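Local coordinates for protein leucine aminopeptidase (Fimbriiglobus ruber, PDB 7D1B) that probably acts as a zinc-dependent glutaminyl cyclase of the M28 peptidase family, a group that also includes aminopeptidases, at residues V230-L242 with K317-L330. Sequence-based numbering, arbitrary orientation.
Sequences VLLDLFAHDGARL and KISGKQMVDVGNVL. With GOL (glycerol), chain I.
Val326 spreads its two methyls over three side chains of 230-242: CG1 packs against Leu232 CD2 at 3.7 Å, while CG2 meets Phe235 CD2 and Leu242 CD1. One turn on, Leu330 places CD2 3.7 Å from Val230 CG1 and meets Leu232 tip to tip through its other methyl. Toward the start of the helix, Ala236 CB rests against Met323 CG and Ile318 CG2.

Polar bonds fix this end. Gln322 leaves the helix with CG anti to its backbone N (chi1 178°), then bends at chi2 (61°), which brings NE2 within 3.0 Å of Phe235 O, nearly in line with that carbonyl; NE2 also bonds Ser270 OG. Its OE1 accepts from O2 of a glycerol, probably a crystallisation additive, that Gly239 N also holds. A leucine here would probably leave Phe235 O and Ser270 OG without the amide that joins them, and hold the loop after the strand less firmly on the helix. Ser319 N bonds Ala236 O at 2.9 Å, and Ser319 OG, as N-cap, accepts from Gln322 N. A water links Asp238 N to Lys317 O.

The His237 ring is held from outside the two segments, ND1 bonded with Asn154 ND2 and NE2 with Asp302 OD2. Helix residues 320-330 run nearly antiparallel to strand residues 230-232 (169°), on one face of the mixed sheet, as expected for the alpha/beta zinc-exopeptidase fold, the loop after the strand passing beside the zinc ligand Asp155, which Leu234 touches.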
ATOM      1  N   VAL A 230       1.761  -0.588  -7.949  1.00 11.02           N
ATOM      2  CA  VAL A 230       0.473  -1.002  -7.405  1.00 10.96           C
ATOM      3  C   VAL A 230       0.406  -0.554  -5.962  1.00 10.80           C
ATOM      4  O   VAL A 230       1.259  -0.941  -5.157  1.00 11.27           O
ATOM      5  CB  VAL A 230       0.231  -2.517  -7.536  1.00 11.55           C
ATOM      6  CG1 VAL A 230      -1.046  -2.879  -6.807  1.00 14.26           C
ATOM      7  CG2 VAL A 230       0.152  -2.912  -9.000  1.00 14.09           C
ATOM      8  N   LEU A 231      -0.600   0.261  -5.651  1.00 10.91           N
ATOM      9  CA  LEU A 231      -0.915   0.690  -4.297  1.00 10.65           C
ATOM     10  C   LEU A 231      -1.986  -0.230  -3.733  1.00 11.04           C
ATOM     11  O   LEU A 231      -2.986  -0.510  -4.397  1.00 12.22           O
ATOM     12  CB  LEU A 231      -1.432   2.129  -4.338  1.00 11.67           C
ATOM     13  CG  LEU A 231      -1.975   2.650  -3.013  1.00 11.91           C
ATOM     14  CD1 LEU A 231      -0.864   2.774  -1.962  1.00 13.19           C
ATOM     15  CD2 LEU A 231      -2.658   3.993  -3.211  1.00 13.49           C
ATOM     16  N   LEU A 232      -1.757  -0.710  -2.526  1.00 11.28           N
ATOM     17  CA  LEU A 232      -2.723  -1.550  -1.817  1.00 12.00           C
ATOM     18  C   LEU A 232      -3.419  -0.690  -0.774  1.00 12.14           C
ATOM     19  O   LEU A 232      -2.748  -0.131   0.091  1.00 13.40           O
ATOM     20  CB  LEU A 232      -1.962  -2.649  -1.091  1.00 12.72           C
ATOM     21  CG  LEU A 232      -1.164  -3.595  -1.991  1.00 12.98           C
ATOM     22  CD1 LEU A 232      -0.274  -4.487  -1.120  1.00 15.22           C
ATOM     23  CD2 LEU A 232      -2.094  -4.406  -2.895  1.00 16.92           C
ATOM     24  N   ASP A 233      -4.750  -0.604  -0.822  1.00 11.91           N
ATOM     25  CA  ASP A 233      -5.461   0.187   0.184  1.00 13.30           C
ATOM     26  C   ASP A 233      -6.880  -0.365   0.343  1.00 13.75           C
ATOM     27  O   ASP A 233      -7.579  -0.526  -0.660  1.00 15.34           O
ATOM     28  CB  ASP A 233      -5.544   1.642  -0.301  1.00 16.35           C
ATOM     29  CG  ASP A 233      -5.821   2.633   0.832  1.00 17.81           C
ATOM     30  OD1 ASP A 233      -5.898   2.224   2.023  1.00 19.13           O
ATOM     31  OD2 ASP A 233      -5.961   3.861   0.556  1.00 18.59           O
ATOM     32  N   LEU A 234      -7.317  -0.656   1.566  1.00 14.79           N
ATOM     33  CA  LEU A 234      -8.688  -1.108   1.809  1.00 12.74           C
ATOM     34  C   LEU A 234      -9.034  -2.308   0.927  1.00 12.07           C
ATOM     35  O   LEU A 234     -10.054  -2.319   0.227  1.00 13.42           O
ATOM     36  CB  LEU A 234      -9.716   0.011   1.631  1.00 13.32           C
ATOM     37  CG  LEU A 234      -9.422   1.350   2.278  1.00 15.19           C
ATOM     38  CD1 LEU A 234     -10.521   2.331   1.901  1.00 18.43           C
ATOM     39  CD2 LEU A 234      -9.316   1.240   3.766  1.00 17.44           C
ATOM     40  N   PHE A 235      -8.189  -3.344   0.988  1.00 12.16           N
ATOM     41  CA  PHE A 235      -8.234  -4.418   0.004  1.00 11.53           C
ATOM     42  C   PHE A 235      -8.370  -5.799   0.611  1.00 11.38           C
ATOM     43  O   PHE A 235      -8.508  -6.757  -0.150  1.00 12.47           O
ATOM     44  CB  PHE A 235      -6.945  -4.420  -0.849  1.00 12.02           C
ATOM     45  CG  PHE A 235      -5.743  -4.870  -0.085  1.00 12.10           C
ATOM     46  CD1 PHE A 235      -5.005  -3.973   0.667  1.00 12.95           C
ATOM     47  CD2 PHE A 235      -5.353  -6.207  -0.086  1.00 13.43           C
ATOM     48  CE1 PHE A 235      -3.934  -4.395   1.443  1.00 13.67           C
ATOM     49  CE2 PHE A 235      -4.276  -6.636   0.682  1.00 13.48           C
ATOM     50  CZ  PHE A 235      -3.559  -5.722   1.437  1.00 13.31           C
ATOM     51  N   ALA A 236      -8.285  -5.944   1.935  1.00 11.81           N
ATOM     52  CA  ALA A 236      -8.024  -7.238   2.542  1.00 12.07           C
ATOM     53  C   ALA A 236      -9.223  -7.825   3.264  1.00 11.70           C
ATOM     54  O   ALA A 236      -9.094  -8.890   3.876  1.00 13.09           O
ATOM     55  CB  ALA A 236      -6.826  -7.140   3.489  1.00 13.10           C
ATOM     56  N   HIS A 237     -10.372  -7.161   3.213  1.00 12.29           N
ATOM     57  CA  HIS A 237     -11.564  -7.652   3.893  1.00 12.20           C
ATOM     58  C   HIS A 237     -12.222  -8.796   3.123  1.00 12.14           C
ATOM     59  O   HIS A 237     -12.030  -8.985   1.912  1.00 12.62           O
ATOM     60  CB  HIS A 237     -12.554  -6.506   4.127  1.00 13.22           C
ATOM     61  CG  HIS A 237     -12.818  -5.675   2.919  1.00 12.42           C
ATOM     62  ND1 HIS A 237     -11.865  -4.840   2.372  1.00 13.40           N
ATOM     63  CD2 HIS A 237     -13.937  -5.522   2.170  1.00 12.56           C
ATOM     64  CE1 HIS A 237     -12.393  -4.205   1.339  1.00 13.37           C
ATOM     65  NE2 HIS A 237     -13.648  -4.601   1.194  1.00 13.27           N
ATOM     66  N   ASP A 238     -13.027  -9.559   3.854  1.00 12.76           N
ATOM     67  CA  ASP A 238     -13.726 -10.719   3.311  1.00 13.23           C
ATOM     68  C   ASP A 238     -14.732 -10.273   2.256  1.00 13.61           C
ATOM     69  O   ASP A 238     -15.608  -9.456   2.535  1.00 15.95           O
ATOM     70  CB  ASP A 238     -14.446 -11.386   4.487  1.00 14.36           C
ATOM     71  CG  ASP A 238     -15.066 -12.713   4.136  1.00 14.77           C
ATOM     72  OD1 ASP A 238     -14.684 -13.338   3.129  1.00 15.44           O
ATOM     73  OD2 ASP A 238     -15.934 -13.156   4.919  1.00 16.29           O
ATOM     74  N   GLY A 239     -14.635 -10.825   1.049  1.00 13.17           N
ATOM     75  CA  GLY A 239     -15.594 -10.465   0.023  1.00 14.46           C
ATOM     76  C   GLY A 239     -15.342  -9.115  -0.602  1.00 12.75           C
ATOM     77  O   GLY A 239     -16.251  -8.551  -1.223  1.00 14.24           O
ATOM     78  N   ALA A 240     -14.121  -8.588  -0.485  1.00 12.38           N
ATOM     79  CA  ALA A 240     -13.807  -7.283  -1.055  1.00 12.12           C
ATOM     80  C   ALA A 240     -14.163  -7.224  -2.536  1.00 11.31           C
ATOM     81  O   ALA A 240     -14.043  -8.215  -3.272  1.00 12.20           O
ATOM     82  CB  ALA A 240     -12.310  -7.002  -0.888  1.00 12.90           C
ATOM     83  N   ARG A 241     -14.598  -6.047  -2.969  1.00 11.62           N
ATOM     84  CA  ARG A 241     -14.898  -5.767  -4.371  1.00 11.92           C
ATOM     85  C   ARG A 241     -13.852  -4.783  -4.882  1.00 11.23           C
ATOM     86  O   ARG A 241     -13.962  -3.572  -4.659  1.00 12.47           O
ATOM     87  CB  ARG A 241     -16.319  -5.221  -4.507  1.00 12.95           C
ATOM     88  CG  ARG A 241     -16.676  -4.817  -5.919  1.00 13.46           C
ATOM     89  CD  ARG A 241     -18.109  -4.231  -5.982  1.00 14.01           C
ATOM     90  NE  ARG A 241     -18.345  -3.541  -7.254  1.00 14.40           N
ATOM     91  CZ  ARG A 241     -17.972  -2.286  -7.513  1.00 13.98           C
ATOM     92  NH1 ARG A 241     -17.390  -1.553  -6.574  1.00 14.70           N
ATOM     93  NH2 ARG A 241     -18.176  -1.768  -8.717  1.00 15.08           N
ATOM     94  N   LEU A 242     -12.809  -5.310  -5.525  1.00 11.46           N
ATOM     95  CA  LEU A 242     -11.682  -4.508  -6.017  1.00 11.41           C
ATOM     96  C   LEU A 242     -12.022  -4.090  -7.439  1.00 11.56           C
ATOM     97  O   LEU A 242     -11.769  -4.812  -8.403  1.00 11.75           O
ATOM     98  CB  LEU A 242     -10.366  -5.285  -5.911  1.00 11.92           C
ATOM     99  CG  LEU A 242     -10.011  -5.807  -4.512  1.00 11.64           C
ATOM    100  CD1 LEU A 242      -8.725  -6.618  -4.566  1.00 12.09           C
ATOM    101  CD2 LEU A 242      -9.916  -4.676  -3.482  1.00 12.70           C
ATOM    102  N   LYS A 317     -11.454  -8.174  10.855  1.00 15.12           N
ATOM    103  CA  LYS A 317     -12.078  -7.880   9.569  1.00 15.34           C
ATOM    104  C   LYS A 317     -11.241  -8.350   8.389  1.00 15.33           C
ATOM    105  O   LYS A 317     -11.704  -8.272   7.248  1.00 16.95           O
ATOM    106  CB  LYS A 317     -12.333  -6.375   9.424  1.00 16.02           C
ATOM    107  CG  LYS A 317     -13.116  -5.753  10.575  1.00 15.99           C
ATOM    108  CD  LYS A 317     -14.464  -6.452  10.821  1.00 17.78           C
ATOM    109  CE  LYS A 317     -15.297  -5.739  11.887  1.00 17.94           C
ATOM    110  NZ  LYS A 317     -14.571  -5.640  13.178  1.00 18.11           N
ATOM    111  N   ILE A 318     -10.030  -8.810   8.627  1.00 14.60           N
ATOM    112  CA  ILE A 318      -9.125  -9.184   7.547  1.00 13.88           C
ATOM    113  C   ILE A 318      -9.349 -10.642   7.173  1.00 14.07           C
ATOM    114  O   ILE A 318      -9.440 -11.507   8.047  1.00 16.75           O
ATOM    115  CB  ILE A 318      -7.667  -8.968   7.972  1.00 15.00           C
ATOM    116  CG1 ILE A 318      -7.443  -7.526   8.437  1.00 17.46           C
ATOM    117  CG2 ILE A 318      -6.721  -9.368   6.839  1.00 16.92           C
ATOM    118  CD1 ILE A 318      -7.828  -6.466   7.404  1.00 19.66           C
ATOM    119  N   SER A 319      -9.429 -10.923   5.878  1.00 12.71           N
ATOM    120  CA  SER A 319      -9.493 -12.287   5.373  1.00 12.32           C
ATOM    121  C   SER A 319      -8.106 -12.722   4.894  1.00 12.15           C
ATOM    122  O   SER A 319      -7.545 -12.120   3.969  1.00 12.34           O
ATOM    123  CB  SER A 319     -10.488 -12.352   4.219  1.00 12.69           C
ATOM    124  OG  SER A 319     -10.256 -13.520   3.454  1.00 13.89           O
ATOM    125  N   GLY A 320      -7.565 -13.783   5.488  1.00 13.64           N
ATOM    126  CA  GLY A 320      -6.292 -14.303   5.009  1.00 14.56           C
ATOM    127  C   GLY A 320      -6.350 -14.772   3.569  1.00 13.12           C
ATOM    128  O   GLY A 320      -5.396 -14.590   2.816  1.00 13.00           O
ATOM    129  N   LYS A 321      -7.472 -15.383   3.167  1.00 13.11           N
ATOM    130  CA  LYS A 321      -7.614 -15.812   1.781  1.00 13.48           C
ATOM    131  C   LYS A 321      -7.588 -14.619   0.835  1.00 11.84           C
ATOM    132  O   LYS A 321      -6.973 -14.675  -0.234  1.00 12.47           O
ATOM    133  CB  LYS A 321      -8.904 -16.608   1.600  1.00 15.84           C
ATOM    134  CG  LYS A 321      -9.368 -16.713   0.126  1.00 23.21           C
ATOM    135  CD  LYS A 321      -8.701 -17.751  -0.765  1.00 27.59           C
ATOM    136  CE  LYS A 321      -9.361 -17.710  -2.139  0.68 24.80           C
ATOM    137  NZ  LYS A 321      -8.473 -18.227  -3.195  0.68 24.65           N
ATOM    138  N   GLN A 322      -8.242 -13.524   1.214  1.00 12.04           N
ATOM    139  CA  GLN A 322      -8.206 -12.322   0.393  1.00 11.53           C
ATOM    140  C   GLN A 322      -6.786 -11.778   0.286  1.00 11.36           C
ATOM    141  O   GLN A 322      -6.344 -11.373  -0.806  1.00 11.86           O
ATOM    142  CB  GLN A 322      -9.157 -11.287   0.986  1.00 12.35           C
ATOM    143  CG  GLN A 322      -9.190  -9.947   0.265  1.00 12.12           C
ATOM    144  CD  GLN A 322      -9.631 -10.030  -1.189  1.00 11.39           C
ATOM    145  OE1 GLN A 322     -10.285 -10.994  -1.617  1.00 12.50           O
ATOM    146  NE2 GLN A 322      -9.283  -9.015  -1.965  1.00 12.07           N
ATOM    147  N   MET A 323      -6.038 -11.791   1.397  1.00 11.59           N
ATOM    148  CA  MET A 323      -4.649 -11.350   1.352  1.00 12.37           C
ATOM    149  C   MET A 323      -3.830 -12.215   0.403  1.00 11.66           C
ATOM    150  O   MET A 323      -3.033 -11.700  -0.382  1.00 12.71           O
ATOM    151  CB  MET A 323      -4.043 -11.380   2.752  1.00 13.32           C
ATOM    152  CG  MET A 323      -4.677 -10.392   3.675  1.00 14.17           C
ATOM    153  SD  MET A 323      -3.858 -10.117   5.227  0.62 12.63           S
ATOM    154  CE  MET A 323      -2.328  -9.302   4.776  1.00 13.49           C
ATOM    155  N   VAL A 324      -4.000 -13.538   0.479  1.00 12.19           N
ATOM    156  CA  VAL A 324      -3.251 -14.455  -0.377  1.00 12.68           C
ATOM    157  C   VAL A 324      -3.593 -14.222  -1.844  1.00 11.28           C
ATOM    158  O   VAL A 324      -2.707 -14.221  -2.710  1.00 11.77           O
ATOM    159  CB  VAL A 324      -3.511 -15.917   0.052  1.00 14.80           C
ATOM    160  CG1 VAL A 324      -3.079 -16.897  -1.049  1.00 16.30           C
ATOM    161  CG2 VAL A 324      -2.816 -16.226   1.380  1.00 16.81           C
ATOM    162  N   ASP A 325      -4.882 -14.029  -2.150  1.00 11.50           N
ATOM    163  CA  ASP A 325      -5.280 -13.776  -3.531  1.00 11.39           C
ATOM    164  C   ASP A 325      -4.584 -12.532  -4.073  1.00 10.87           C
ATOM    165  O   ASP A 325      -4.028 -12.541  -5.181  1.00 11.73           O
ATOM    166  CB  ASP A 325      -6.789 -13.567  -3.623  1.00 11.59           C
ATOM    167  CG  ASP A 325      -7.595 -14.835  -3.656  1.00 12.75           C
ATOM    168  OD1 ASP A 325      -7.042 -15.949  -3.652  1.00 15.24           O
ATOM    169  OD2 ASP A 325      -8.826 -14.692  -3.672  1.00 14.05           O
ATOM    170  N   VAL A 326      -4.623 -11.433  -3.309  1.00 10.82           N
ATOM    171  CA  VAL A 326      -3.973 -10.211  -3.774  1.00 10.69           C
ATOM    172  C   VAL A 326      -2.464 -10.410  -3.896  1.00 10.21           C
ATOM    173  O   VAL A 326      -1.844  -9.966  -4.878  1.00 11.09           O
ATOM    174  CB  VAL A 326      -4.368  -9.019  -2.890  1.00 11.33           C
ATOM    175  CG1 VAL A 326      -3.565  -7.771  -3.245  1.00 12.24           C
ATOM    176  CG2 VAL A 326      -5.874  -8.750  -3.027  1.00 12.58           C
ATOM    177  N   GLY A 327      -1.858 -11.119  -2.938  1.00 10.94           N
ATOM    178  CA  GLY A 327      -0.437 -11.406  -3.038  1.00 11.60           C
ATOM    179  C   GLY A 327      -0.073 -12.186  -4.281  1.00 10.70           C
ATOM    180  O   GLY A 327       0.921 -11.887  -4.953  1.00 11.84           O
ATOM    181  N   ASN A 328      -0.881 -13.189  -4.628  1.00 11.41           N
ATOM    182  CA  ASN A 328      -0.598 -13.966  -5.824  1.00 11.70           C
ATOM    183  C   ASN A 328      -0.791 -13.142  -7.080  1.00 11.35           C
ATOM    184  O   ASN A 328      -0.048 -13.329  -8.043  1.00 11.48           O
ATOM    185  CB  ASN A 328      -1.433 -15.226  -5.825  1.00 14.70           C
ATOM    186  CG  ASN A 328      -0.768 -16.335  -5.027  1.00 15.57           C
ATOM    187  OD1 ASN A 328       0.456 -16.539  -5.118  1.00 17.60           O
ATOM    188  ND2 ASN A 328      -1.555 -17.093  -4.311  1.00 19.04           N
ATOM    189  N   VAL A 329      -1.755 -12.219  -7.093  1.00 10.96           N
ATOM    190  CA  VAL A 329      -1.890 -11.337  -8.252  1.00 11.07           C
ATOM    191  C   VAL A 329      -0.657 -10.463  -8.405  1.00 10.43           C
ATOM    192  O   VAL A 329      -0.123 -10.307  -9.507  1.00 10.94           O
ATOM    193  CB  VAL A 329      -3.193 -10.522  -8.156  1.00 12.11           C
ATOM    194  CG1 VAL A 329      -3.238  -9.449  -9.238  1.00 12.59           C
ATOM    195  CG2 VAL A 329      -4.381 -11.462  -8.263  1.00 12.76           C
ATOM    196  N   LEU A 330      -0.175  -9.891  -7.298  1.00 10.63           N
ATOM    197  CA  LEU A 330       1.041  -9.070  -7.371  1.00 11.16           C
ATOM    198  C   LEU A 330       2.227  -9.886  -7.864  1.00 10.89           C
ATOM    199  O   LEU A 330       2.993  -9.425  -8.720  1.00 11.25           O
ATOM    200  CB  LEU A 330       1.367  -8.495  -5.997  1.00 11.64           C
ATOM    201  CG  LEU A 330       0.384  -7.468  -5.451  1.00 12.69           C
ATOM    202  CD1 LEU A 330       0.689  -7.193  -3.989  1.00 14.25           C
ATOM    203  CD2 LEU A 330       0.467  -6.184  -6.270  1.00 14.96           C
TER
HETATM  204  C1  GOL I 808     -13.157 -14.111  -1.856  1.00 19.67           C
HETATM  205  O1  GOL I 808     -12.821 -13.515  -3.036  1.00 18.71           O
HETATM  206  C2  GOL I 808     -12.228 -13.525  -0.754  1.00 19.74           C
HETATM  207  O2  GOL I 808     -12.521 -12.180  -0.484  1.00 17.02           O
HETATM  208  C3  GOL I 808     -12.306 -14.395   0.472  1.00 25.73           C
HETATM  209  O3  GOL I 808     -13.368 -13.924   1.214  1.00 34.28           O
HETATM  210  O   HOH W   1     -14.156  -8.607   6.487  1.00 18.46           O
HETATM  211  O   HOH W   2     -12.469 -14.976   3.599  1.00 30.84           O